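Local coordinates for protein gamma-glutamyltranspeptidase (Streptomyces lincolnensis, PDB 6J3A) that probably catalyses gamma-glutamyl transfer or cleavage, as an LmbA-like gamma-glutamyltranspeptidase homologue of the N-terminal nucleophile hydrolase clan, at residues D329-S333 against A334-A338; P186-A189 against A190-R194; L511-F514 against L515-L519. All blocks are in the same frame, centred on the assembly; numbering follows the deposited sequence.

Contact 1: D329-S333 against A334-A338; sequences DELLS and AEYNA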
ATOM      1  N   ASP A 329     -27.393  24.927 -15.414  1.00 38.30           N
ATOM      2  CA  ASP A 329     -27.698  25.957 -14.401  1.00 38.86           C
ATOM      3  C   ASP A 329     -29.052  25.724 -13.757  1.00 38.94           C
ATOM      4  O   ASP A 329     -29.179  25.760 -12.540  1.00 39.49           O
ATOM      5  CB  ASP A 329     -27.705  27.355 -15.016  1.00 39.19           C
ATOM      6  CG  ASP A 329     -26.373  27.738 -15.624  1.00 41.34           C
ATOM      7  OD1 ASP A 329     -25.326  27.178 -15.225  1.00 41.62           O
ATOM      8  OD2 ASP A 329     -26.384  28.610 -16.518  1.00 44.35           O
ATOM      9  N   GLU A 330     -30.053  25.476 -14.594  1.00 38.56           N
ATOM     10  CA  GLU A 330     -31.418  25.215 -14.135  1.00 39.77           C
ATOM     11  C   GLU A 330     -31.549  23.895 -13.367  1.00 36.90           C
ATOM     12  O   GLU A 330     -32.233  23.836 -12.346  1.00 34.41           O
ATOM     13  CB  GLU A 330     -32.394  25.293 -15.325  1.00 42.07           C
ATOM     14  CG  GLU A 330     -32.582  26.730 -15.813  1.00 44.60           C
ATOM     15  CD  GLU A 330     -33.068  26.848 -17.245  1.00 47.05           C
ATOM     16  OE1 GLU A 330     -32.300  27.348 -18.089  1.00 50.43           O
ATOM     17  OE2 GLU A 330     -34.211  26.458 -17.533  1.00 48.36           O
ATOM     18  N   LEU A 331     -30.864  22.863 -13.851  1.00 36.09           N
ATOM     19  CA  LEU A 331     -30.814  21.552 -13.194  1.00 35.19           C
ATOM     20  C   LEU A 331     -30.157  21.572 -11.805  1.00 34.16           C
ATOM     21  O   LEU A 331     -30.497  20.756 -10.948  1.00 34.10           O
ATOM     22  CB  LEU A 331     -30.101  20.554 -14.110  1.00 35.90           C
ATOM     23  CG  LEU A 331     -30.913  20.144 -15.349  1.00 36.09           C
ATOM     24  CD1 LEU A 331     -29.998  19.587 -16.432  1.00 36.85           C
ATOM     25  CD2 LEU A 331     -32.004  19.138 -15.011  1.00 34.85           C
ATOM     26  N   LEU A 332     -29.233  22.509 -11.591  1.00 33.48           N
ATOM     27  CA  LEU A 332     -28.617  22.759 -10.274  1.00 33.50           C
ATOM     28  C   LEU A 332     -29.166  23.977  -9.506  1.00 33.80           C
ATOM     29  O   LEU A 332     -28.631  24.341  -8.455  1.00 36.71           O
ATOM     30  CB  LEU A 332     -27.111  22.941 -10.445  1.00 33.24           C
ATOM     31  CG  LEU A 332     -26.390  21.843 -11.220  1.00 33.74           C
ATOM     32  CD1 LEU A 332     -24.936  22.254 -11.420  1.00 33.31           C
ATOM     33  CD2 LEU A 332     -26.512  20.488 -10.523  1.00 33.10           C
ATOM     34  N   SER A 333     -30.220  24.608 -10.008  1.00 32.80           N
ATOM     35  CA  SER A 333     -30.817  25.745  -9.313  1.00 32.27           C
ATOM     36  C   SER A 333     -31.607  25.232  -8.117  1.00 32.43           C
ATOM     37  O   SER A 333     -32.101  24.097  -8.113  1.00 29.58           O
ATOM     38  CB  SER A 333     -31.725  26.554 -10.238  1.00 32.09           C
ATOM     39  OG  SER A 333     -32.914  25.843 -10.537  1.00 32.80           O
ATOM     40  N   ALA A 334     -31.715  26.082  -7.108  1.00 33.39           N
ATOM     41  CA  ALA A 334     -32.431  25.739  -5.883  1.00 34.83           C
ATOM     42  C   ALA A 334     -33.920  25.545  -6.159  1.00 36.75           C
ATOM     43  O   ALA A 334     -34.555  24.616  -5.643  1.00 35.80           O
ATOM     44  CB  ALA A 334     -32.232  26.834  -4.852  1.00 34.31           C
ATOM     45  N   GLU A 335     -34.457  26.467  -6.958  1.00 39.84           N
ATOM     46  CA  GLU A 335     -35.849  26.437  -7.459  1.00 41.27           C
ATOM     47  C   GLU A 335     -36.256  25.039  -7.978  1.00 38.98           C
ATOM     48  O   GLU A 335     -37.203  24.421  -7.468  1.00 38.59           O
ATOM     49  CB  GLU A 335     -36.028  27.571  -8.517  1.00 45.61           C
ATOM     50  CG  GLU A 335     -37.028  27.374  -9.669  1.00 48.97           C
ATOM     51  CD  GLU A 335     -38.497  27.433  -9.251  1.00 50.96           C
ATOM     52  OE1 GLU A 335     -38.864  26.922  -8.154  1.00 49.79           O
ATOM     53  OE2 GLU A 335     -39.297  27.995 -10.045  1.00 49.63           O
ATOM     54  N   TYR A 336     -35.492  24.547  -8.951  1.00 35.40           N
ATOM     55  CA  TYR A 336     -35.735  23.249  -9.600  1.00 34.40           C
ATOM     56  C   TYR A 336     -35.684  22.070  -8.615  1.00 34.47           C
ATOM     57  O   TYR A 336     -36.584  21.213  -8.580  1.00 31.38           O
ATOM     58  CB  TYR A 336     -34.697  23.065 -10.710  1.00 33.24           C
ATOM     59  CG  TYR A 336     -34.763  21.750 -11.446  1.00 32.70           C
ATOM     60  CD1 TYR A 336     -35.824  21.453 -12.285  1.00 32.18           C
ATOM     61  CD2 TYR A 336     -33.749  20.809 -11.311  1.00 32.54           C
ATOM     62  CE1 TYR A 336     -35.882  20.252 -12.963  1.00 31.97           C
ATOM     63  CE2 TYR A 336     -33.796  19.606 -11.981  1.00 32.38           C
ATOM     64  CZ  TYR A 336     -34.860  19.339 -12.819  1.00 32.19           C
ATOM     65  OH  TYR A 336     -34.919  18.143 -13.492  1.00 30.95           O
ATOM     66  N   ASN A 337     -34.621  22.067  -7.816  1.00 33.93           N
ATOM     67  CA  ASN A 337     -34.313  20.976  -6.902  1.00 33.64           C
ATOM     68  C   ASN A 337     -35.253  20.916  -5.688  1.00 33.60           C
ATOM     69  O   ASN A 337     -35.514  19.833  -5.137  1.00 32.41           O
ATOM     70  CB  ASN A 337     -32.840  21.069  -6.499  1.00 33.33           C
ATOM     71  CG  ASN A 337     -31.919  20.654  -7.630  1.00 33.53           C
ATOM     72  OD1 ASN A 337     -31.830  19.474  -7.943  1.00 33.38           O
ATOM     73  ND2 ASN A 337     -31.258  21.622  -8.272  1.00 32.64           N
ATOM     74  N   ALA A 338     -35.777  22.075  -5.299  1.00 33.64           N
ATOM     75  CA  ALA A 338     -36.805  22.153  -4.266  1.00 34.33           C
ATOM     76  C   ALA A 338     -38.028  21.368  -4.736  1.00 34.55           C
ATOM     77  O   ALA A 338     -38.593  20.569  -3.991  1.00 34.56           O
ATOM     78  CB  ALA A 338     -37.173  23.600  -3.980  1.00 34.08           C
TER

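Contact 2: P186-A189 against A190-R194; sequences PTLA and ATWKR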
ATOM      1  N   PRO A 186       5.401  -6.726 -27.099  1.00 30.20           N
ATOM      2  CA  PRO A 186       6.568  -6.134 -27.788  1.00 31.19           C
ATOM      3  C   PRO A 186       6.219  -5.151 -28.908  1.00 31.47           C
ATOM      4  O   PRO A 186       7.009  -4.252 -29.189  1.00 32.30           O
ATOM      5  CB  PRO A 186       7.335  -7.348 -28.345  1.00 30.91           C
ATOM      6  CG  PRO A 186       6.382  -8.492 -28.286  1.00 31.47           C
ATOM      7  CD  PRO A 186       5.352  -8.194 -27.237  1.00 30.81           C
ATOM      8  N   THR A 187       5.060  -5.325 -29.541  1.00 31.20           N
ATOM      9  CA  THR A 187       4.612  -4.404 -30.583  1.00 31.33           C
ATOM     10  C   THR A 187       4.296  -3.010 -30.007  1.00 31.45           C
ATOM     11  O   THR A 187       4.758  -1.992 -30.530  1.00 30.39           O
ATOM     12  CB  THR A 187       3.401  -4.964 -31.352  1.00 31.50           C
ATOM     13  OG1 THR A 187       3.687  -6.288 -31.820  1.00 30.44           O
ATOM     14  CG2 THR A 187       3.084  -4.088 -32.548  1.00 32.38           C
ATOM     15  N   LEU A 188       3.509  -2.970 -28.936  1.00 32.04           N
ATOM     16  CA  LEU A 188       3.195  -1.703 -28.270  1.00 32.14           C
ATOM     17  C   LEU A 188       4.483  -1.014 -27.841  1.00 32.34           C
ATOM     18  O   LEU A 188       4.649   0.200 -28.017  1.00 33.49           O
ATOM     19  CB  LEU A 188       2.278  -1.934 -27.067  1.00 32.13           C
ATOM     20  CG  LEU A 188       2.061  -0.758 -26.107  1.00 32.30           C
ATOM     21  CD1 LEU A 188       1.370   0.406 -26.785  1.00 33.35           C
ATOM     22  CD2 LEU A 188       1.257  -1.202 -24.903  1.00 32.17           C
ATOM     23  N   ALA A 189       5.396  -1.802 -27.294  1.00 32.22           N
ATOM     24  CA  ALA A 189       6.704  -1.298 -26.916  1.00 33.10           C
ATOM     25  C   ALA A 189       7.427  -0.690 -28.114  1.00 32.43           C
ATOM     26  O   ALA A 189       7.938   0.420 -28.016  1.00 33.72           O
ATOM     27  CB  ALA A 189       7.537  -2.403 -26.309  1.00 33.98           C
ATOM     28  N   ALA A 190       7.451  -1.416 -29.233  1.00 31.78           N
ATOM     29  CA  ALA A 190       8.057  -0.925 -30.496  1.00 32.42           C
ATOM     30  C   ALA A 190       7.438   0.394 -31.003  1.00 32.91           C
ATOM     31  O   ALA A 190       8.138   1.275 -31.546  1.00 31.65           O
ATOM     32  CB  ALA A 190       7.958  -1.992 -31.576  1.00 31.78           C
ATOM     33  N   THR A 191       6.126   0.508 -30.804  1.00 32.92           N
ATOM     34  CA  THR A 191       5.345   1.663 -31.232  1.00 33.41           C
ATOM     35  C   THR A 191       5.755   2.957 -30.523  1.00 33.73           C
ATOM     36  O   THR A 191       5.896   4.000 -31.179  1.00 33.42           O
ATOM     37  CB  THR A 191       3.834   1.409 -31.031  1.00 33.73           C
ATOM     38  OG1 THR A 191       3.453   0.235 -31.754  1.00 32.13           O
ATOM     39  CG2 THR A 191       2.982   2.597 -31.525  1.00 34.31           C
ATOM     40  N   TRP A 192       5.919   2.905 -29.199  1.00 33.02           N
ATOM     41  CA  TRP A 192       6.399   4.084 -28.454  1.00 32.90           C
ATOM     42  C   TRP A 192       7.867   4.378 -28.767  1.00 33.47           C
ATOM     43  O   TRP A 192       8.272   5.534 -28.825  1.00 33.29           O
ATOM     44  CB  TRP A 192       6.203   3.954 -26.933  1.00 31.43           C
ATOM     45  CG  TRP A 192       4.786   3.768 -26.447  1.00 30.68           C
ATOM     46  CD1 TRP A 192       4.387   2.993 -25.395  1.00 30.34           C
ATOM     47  CD2 TRP A 192       3.589   4.364 -26.972  1.00 29.98           C
ATOM     48  NE1 TRP A 192       3.023   3.065 -25.232  1.00 29.77           N
ATOM     49  CE2 TRP A 192       2.509   3.895 -26.190  1.00 30.11           C
ATOM     50  CE3 TRP A 192       3.320   5.235 -28.033  1.00 29.47           C
ATOM     51  CZ2 TRP A 192       1.197   4.266 -26.435  1.00 30.20           C
ATOM     52  CZ3 TRP A 192       2.020   5.610 -28.269  1.00 29.80           C
ATOM     53  CH2 TRP A 192       0.972   5.129 -27.475  1.00 30.49           C
ATOM     54  N   LYS A 193       8.659   3.333 -28.962  1.00 34.76           N
ATOM     55  CA  LYS A 193      10.060   3.522 -29.305  1.00 38.56           C
ATOM     56  C   LYS A 193      10.209   4.265 -30.623  1.00 38.88           C
ATOM     57  O   LYS A 193      10.993   5.208 -30.723  1.00 37.05           O
ATOM     58  CB  LYS A 193      10.795   2.188 -29.373  1.00 40.42           C
ATOM     59  CG  LYS A 193      11.172   1.628 -28.016  1.00 42.49           C
ATOM     60  CD  LYS A 193      12.194   0.528 -28.201  1.00 44.83           C
ATOM     61  CE  LYS A 193      12.433  -0.276 -26.943  1.00 46.00           C
ATOM     62  NZ  LYS A 193      13.101  -1.545 -27.336  1.00 47.32           N
ATOM     63  N   ARG A 194       9.449   3.839 -31.625  1.00 40.89           N
ATOM     64  CA  ARG A 194       9.476   4.498 -32.920  1.00 42.79           C
ATOM     65  C   ARG A 194       9.013   5.949 -32.780  1.00 41.35           C
ATOM     66  O   ARG A 194       9.688   6.877 -33.248  1.00 40.52           O
ATOM     67  CB  ARG A 194       8.605   3.756 -33.933  1.00 45.64           C
ATOM     68  CG  ARG A 194       8.778   4.303 -35.344  1.00 48.75           C
ATOM     69  CD  ARG A 194       7.944   3.575 -36.380  1.00 50.94           C
ATOM     70  NE  ARG A 194       7.840   4.353 -37.618  1.00 51.54           N
ATOM     71  CZ  ARG A 194       7.166   3.971 -38.701  1.00 50.26           C
ATOM     72  NH1 ARG A 194       6.518   2.805 -38.725  1.00 49.50           N
ATOM     73  NH2 ARG A 194       7.140   4.761 -39.771  1.00 49.26           N
TER

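Contact 3: L511-F514 against L515-L519; sequences LHFF and LAVAL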
ATOM      1  N   LEU A 511     -20.181   9.726  -5.193  1.00 31.51           N
ATOM      2  CA  LEU A 511     -21.087  10.477  -4.323  1.00 31.29           C
ATOM      3  C   LEU A 511     -21.075   9.899  -2.913  1.00 29.76           C
ATOM      4  O   LEU A 511     -20.971  10.646  -1.945  1.00 28.31           O
ATOM      5  CB  LEU A 511     -22.528  10.498  -4.837  1.00 32.50           C
ATOM      6  CG  LEU A 511     -23.400  11.334  -3.871  1.00 33.80           C
ATOM      7  CD1 LEU A 511     -23.471  12.780  -4.320  1.00 34.27           C
ATOM      8  CD2 LEU A 511     -24.780  10.739  -3.661  1.00 34.30           C
ATOM      9  N   HIS A 512     -21.172   8.578  -2.802  1.00 28.75           N
ATOM     10  CA  HIS A 512     -21.184   7.947  -1.475  1.00 27.78           C
ATOM     11  C   HIS A 512     -19.856   8.235  -0.765  1.00 26.88           C
ATOM     12  O   HIS A 512     -19.834   8.682   0.391  1.00 26.90           O
ATOM     13  CB  HIS A 512     -21.472   6.440  -1.559  1.00 27.43           C
ATOM     14  CG  HIS A 512     -22.608   6.095  -2.472  1.00 26.43           C
ATOM     15  ND1 HIS A 512     -23.650   6.960  -2.708  1.00 26.19           N
ATOM     16  CD2 HIS A 512     -22.853   4.999  -3.227  1.00 25.45           C
ATOM     17  CE1 HIS A 512     -24.492   6.408  -3.563  1.00 25.75           C
ATOM     18  NE2 HIS A 512     -24.030   5.217  -3.893  1.00 25.06           N
ATOM     19  N   PHE A 513     -18.759   8.034  -1.487  1.00 25.57           N
ATOM     20  CA  PHE A 513     -17.417   8.320  -0.975  1.00 25.19           C
ATOM     21  C   PHE A 513     -17.251   9.756  -0.485  1.00 25.87           C
ATOM     22  O   PHE A 513     -16.886   9.976   0.670  1.00 25.72           O
ATOM     23  CB  PHE A 513     -16.402   8.043  -2.071  1.00 24.57           C
ATOM     24  CG  PHE A 513     -15.035   8.560  -1.782  1.00 23.23           C
ATOM     25  CD1 PHE A 513     -14.234   7.931  -0.852  1.00 23.14           C
ATOM     26  CD2 PHE A 513     -14.542   9.664  -2.455  1.00 22.94           C
ATOM     27  CE1 PHE A 513     -12.957   8.396  -0.591  1.00 23.28           C
ATOM     28  CE2 PHE A 513     -13.268  10.136  -2.203  1.00 22.72           C
ATOM     29  CZ  PHE A 513     -12.473   9.499  -1.270  1.00 22.98           C
ATOM     30  N   PHE A 514     -17.516  10.717  -1.368  1.00 26.62           N
ATOM     31  CA  PHE A 514     -17.351  12.136  -1.045  1.00 27.88           C
ATOM     32  C   PHE A 514     -18.166  12.571   0.165  1.00 27.89           C
ATOM     33  O   PHE A 514     -17.665  13.328   0.995  1.00 27.33           O
ATOM     34  CB  PHE A 514     -17.720  13.020  -2.225  1.00 29.19           C
ATOM     35  CG  PHE A 514     -17.808  14.483  -1.878  1.00 30.03           C
ATOM     36  CD1 PHE A 514     -16.678  15.293  -1.946  1.00 30.11           C
ATOM     37  CD2 PHE A 514     -19.021  15.045  -1.485  1.00 30.46           C
ATOM     38  CE1 PHE A 514     -16.757  16.636  -1.636  1.00 31.20           C
ATOM     39  CE2 PHE A 514     -19.105  16.386  -1.168  1.00 31.03           C
ATOM     40  CZ  PHE A 514     -17.972  17.184  -1.244  1.00 31.66           C
ATOM     41  N   LEU A 515     -19.417  12.126   0.252  1.00 28.37           N
ATOM     42  CA  LEU A 515     -20.230  12.391   1.454  1.00 29.48           C
ATOM     43  C   LEU A 515     -19.629  11.743   2.710  1.00 30.19           C
ATOM     44  O   LEU A 515     -19.571  12.358   3.787  1.00 31.00           O
ATOM     45  CB  LEU A 515     -21.688  11.937   1.268  1.00 29.52           C
ATOM     46  CG  LEU A 515     -22.544  12.727   0.265  1.00 29.52           C
ATOM     47  CD1 LEU A 515     -23.948  12.150   0.197  1.00 29.58           C
ATOM     48  CD2 LEU A 515     -22.619  14.204   0.601  1.00 29.86           C
ATOM     49  N   ALA A 516     -19.170  10.509   2.577  1.00 30.39           N
ATOM     50  CA  ALA A 516     -18.493   9.864   3.692  1.00 29.88           C
ATOM     51  C   ALA A 516     -17.280  10.684   4.140  1.00 29.66           C
ATOM     52  O   ALA A 516     -17.128  10.938   5.332  1.00 32.86           O
ATOM     53  CB  ALA A 516     -18.100   8.448   3.336  1.00 29.44           C
ATOM     54  N   VAL A 517     -16.456  11.143   3.199  1.00 27.65           N
ATOM     55  CA  VAL A 517     -15.295  11.976   3.549  1.00 27.21           C
ATOM     56  C   VAL A 517     -15.713  13.213   4.356  1.00 28.03           C
ATOM     57  O   VAL A 517     -15.077  13.565   5.340  1.00 28.73           O
ATOM     58  CB  VAL A 517     -14.497  12.443   2.310  1.00 26.46           C
ATOM     59  CG1 VAL A 517     -13.386  13.412   2.713  1.00 26.13           C
ATOM     60  CG2 VAL A 517     -13.902  11.258   1.558  1.00 26.21           C
ATOM     61  N   ALA A 518     -16.782  13.868   3.924  1.00 29.68           N
ATOM     62  CA  ALA A 518     -17.257  15.092   4.563  1.00 29.91           C
ATOM     63  C   ALA A 518     -17.983  14.839   5.882  1.00 31.37           C
ATOM     64  O   ALA A 518     -17.972  15.706   6.752  1.00 33.13           O
ATOM     65  CB  ALA A 518     -18.162  15.837   3.617  1.00 29.89           C
ATOM     66  N   LEU A 519     -18.606  13.666   6.021  1.00 31.57           N
ATOM     67  CA  LEU A 519     -19.389  13.321   7.212  1.00 31.69           C
ATOM     68  C   LEU A 519     -18.658  12.492   8.246  1.00 31.57           C
ATOM     69  O   LEU A 519     -19.027  12.540   9.408  1.00 32.33           O
ATOM     70  CB  LEU A 519     -20.682  12.599   6.817  1.00 32.38           C
ATOM     71  CG  LEU A 519     -21.683  13.407   5.981  1.00 32.96           C
ATOM     72  CD1 LEU A 519     -22.945  12.583   5.765  1.00 33.67           C
ATOM     73  CD2 LEU A 519     -22.035  14.754   6.605  1.00 32.75           C
TER

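Contact 1: D329-S333 against A334-A338
Asn-337 reaches back across the turn with its carboxamide nitrogen and grips two backbone carbonyls, ND2 lying 2.9 Å from Leu-331 O and 2.6 Å from Ser-333 O. Neither bond is ideally directed: ND2 stands above both carbonyl planes, and both oxygens are tilted out of the amide plane. A chi1 of -73° puts CG of Asn-337 beside its own backbone N, turning the amide back toward the start of helix 334-341. Ser-333 O also takes the ordinary helical bond from Asn-337 N, at 3.2 Å, and the two donors approach opposite faces of its plane.

Ser-333 is the N-cap of that helix. Its side-chain oxygen sits between the backbone N and the carbonyl carbon (chi1 71°), and from there Ser-333 OG accepts from Tyr-336 N at 3.3 Å. Ser-333 OG in turn donates to Glu-330 O, 2.8 Å away, a carbonyl that also receives Ser-333 N.

The Tyr-336 ring lies alongside Leu-331, whose CD2 comes within 3.6 Å of ring atom CE2. Leu-331 O meets the ring at its edge, 3.3 Å from CD2 of Tyr-336. Asp-315 hydrogen-bonds the phenol OH, while Asn-337 packs on Ala-287 and Leu-288 of helix 280-288.

Chemically, the joint between the two helices is polar at its centre. Carbonyls at the end of helix 328-331, where the helical bonding pattern runs out, are taken up by OG and ND2, and an amide at the start of the next helix finds its acceptor in the serine hydroxyl.

Contact 2: P186-A189 against A190-R194
Leu-188 and Trp-192 meet one helical turn apart, methyl CD1 of Leu-188 lying 3.5 Å from NE1 of the indole. The same methyl, Leu-188 CD1, is 3.7 Å from CE2 of Trp-192, so it comes over the rim of the indole at the NE1-CE2 bond. It gets there because CG of Leu-188 is anti to the backbone N (chi1 169°), which carries the branch forward to the next turn. Leu-188 O lies over one face of the indole, 3.8 Å from CD1 of Trp-192.

On a neighbouring side of the helix, Thr-191 folds its hydroxyl back on the preceding turn. Thr-191 OG1 is 2.9 Å from Thr-187 O, which is already the acceptor for Thr-191 N with an N-H...O angle of 146°. Leu-452 O, far along the chain, is hydrogen-bonded to Thr-191 OG1. Lys-193 lays its CG against the previous turn, 3.5 Å from Ala-189 O, and runs on as an extended chain toward Glu-139.

These are i to i+4 pairs in the opening turns of an amphipathic alpha-helix, 186-200, held by the regular ladder that includes Trp-192 N to Leu-188 O at 3.2 Å and Lys-193 N to Ala-189 O at 3.1 Å. The buried side carries Leu-188, Ala-189, Thr-191 and Trp-192, whereas Ala-190, Lys-193 and Arg-194 are exposed.

Farther out, helix 127-140 positions this face: Leu-131 and Val-135 touch the indole, Ala-138 packs on Ala-189, and Glu-139 forms a salt bridge with NZ of Lys-193. Phe-45 makes a T-shaped stack with Trp-192, and OD1 of Asn-185, immediately before the helix, accepts from Leu-188 N.

Contact 3: L511-F514 against L515-L519
Val-517 sets its CG2 methyl over one face of the Phe-513 ring, a CH-pi contact between residues four apart in the alpha-helix 506-519. CG2 of Val-517 is 3.8 Å from the centroid of the Phe-513 ring and 19° off the ring normal, displaced toward the rim, with CZ of Phe-513 the nearest ring atom at 3.6 Å. Two torsions create this overlap. Phe-513 has CG anti to its N (chi1 168°), which lays the ring forward along the helix, and Val-517 holds CG2 beside its own N, pointing that methyl back at the ring.

Leu-511 and Leu-515 meet differently, side by side and pointing the same way, with CG of Leu-511 4.2 Å from CD1 of Leu-515. This looser pair faces helix 280-288, where Leu-286 touches both leucines.

Phe-514 also swings its ring forward, but finds its apolar neighbour in the next residue: its CD2 is 4.2 Å from CD2 of Leu-515. Trp-268 meets the Phe-514 ring edge-to-face, and Met-496 of strand 493-499 touches both phenylalanines and Val-517. Ala-532 of helix 529-534 packs against Phe-513 and Val-517, so the helix is wedged between strand and helices, and seven of the eight residues that touch in this contact are buried.

An alanine in place of Phe-513 would remove the ring and is likely to leave the CG2 methyl of Val-517 without its aromatic face, opening a gap toward Met-496 and Phe-498.

The backbone under the CH-pi pair is regular. Val-517 N donates to Phe-513 O at 2.8 Å, almost in line with the carbonyl bond, and CG2 of Val-517 lies 3.4 Å from that same oxygen.

Overall arrangement
Along the chain the order is contact 2, contact 1, contact 3, in series and all within the gamma-glutamyltranspeptidase domain. Contacts 1 and 3 are neighbours: their centres lie 22 Å apart and their nearest atoms about 10 Å, without touching. Helix 280-288 bridges them, presenting Gln-284, Ala-287 and Leu-288 to residues 329-338 and Leu-282, Gln-285 and Leu-286 to 511-519. Contact 2, on helix 186-200, lies across the chain's centre, 50 Å from contact 1 and 42 Å from contact 3 between centres. Helices at two flanks of the protein are thus fixed locally, and contact 3 also packs directly on strand 493-499.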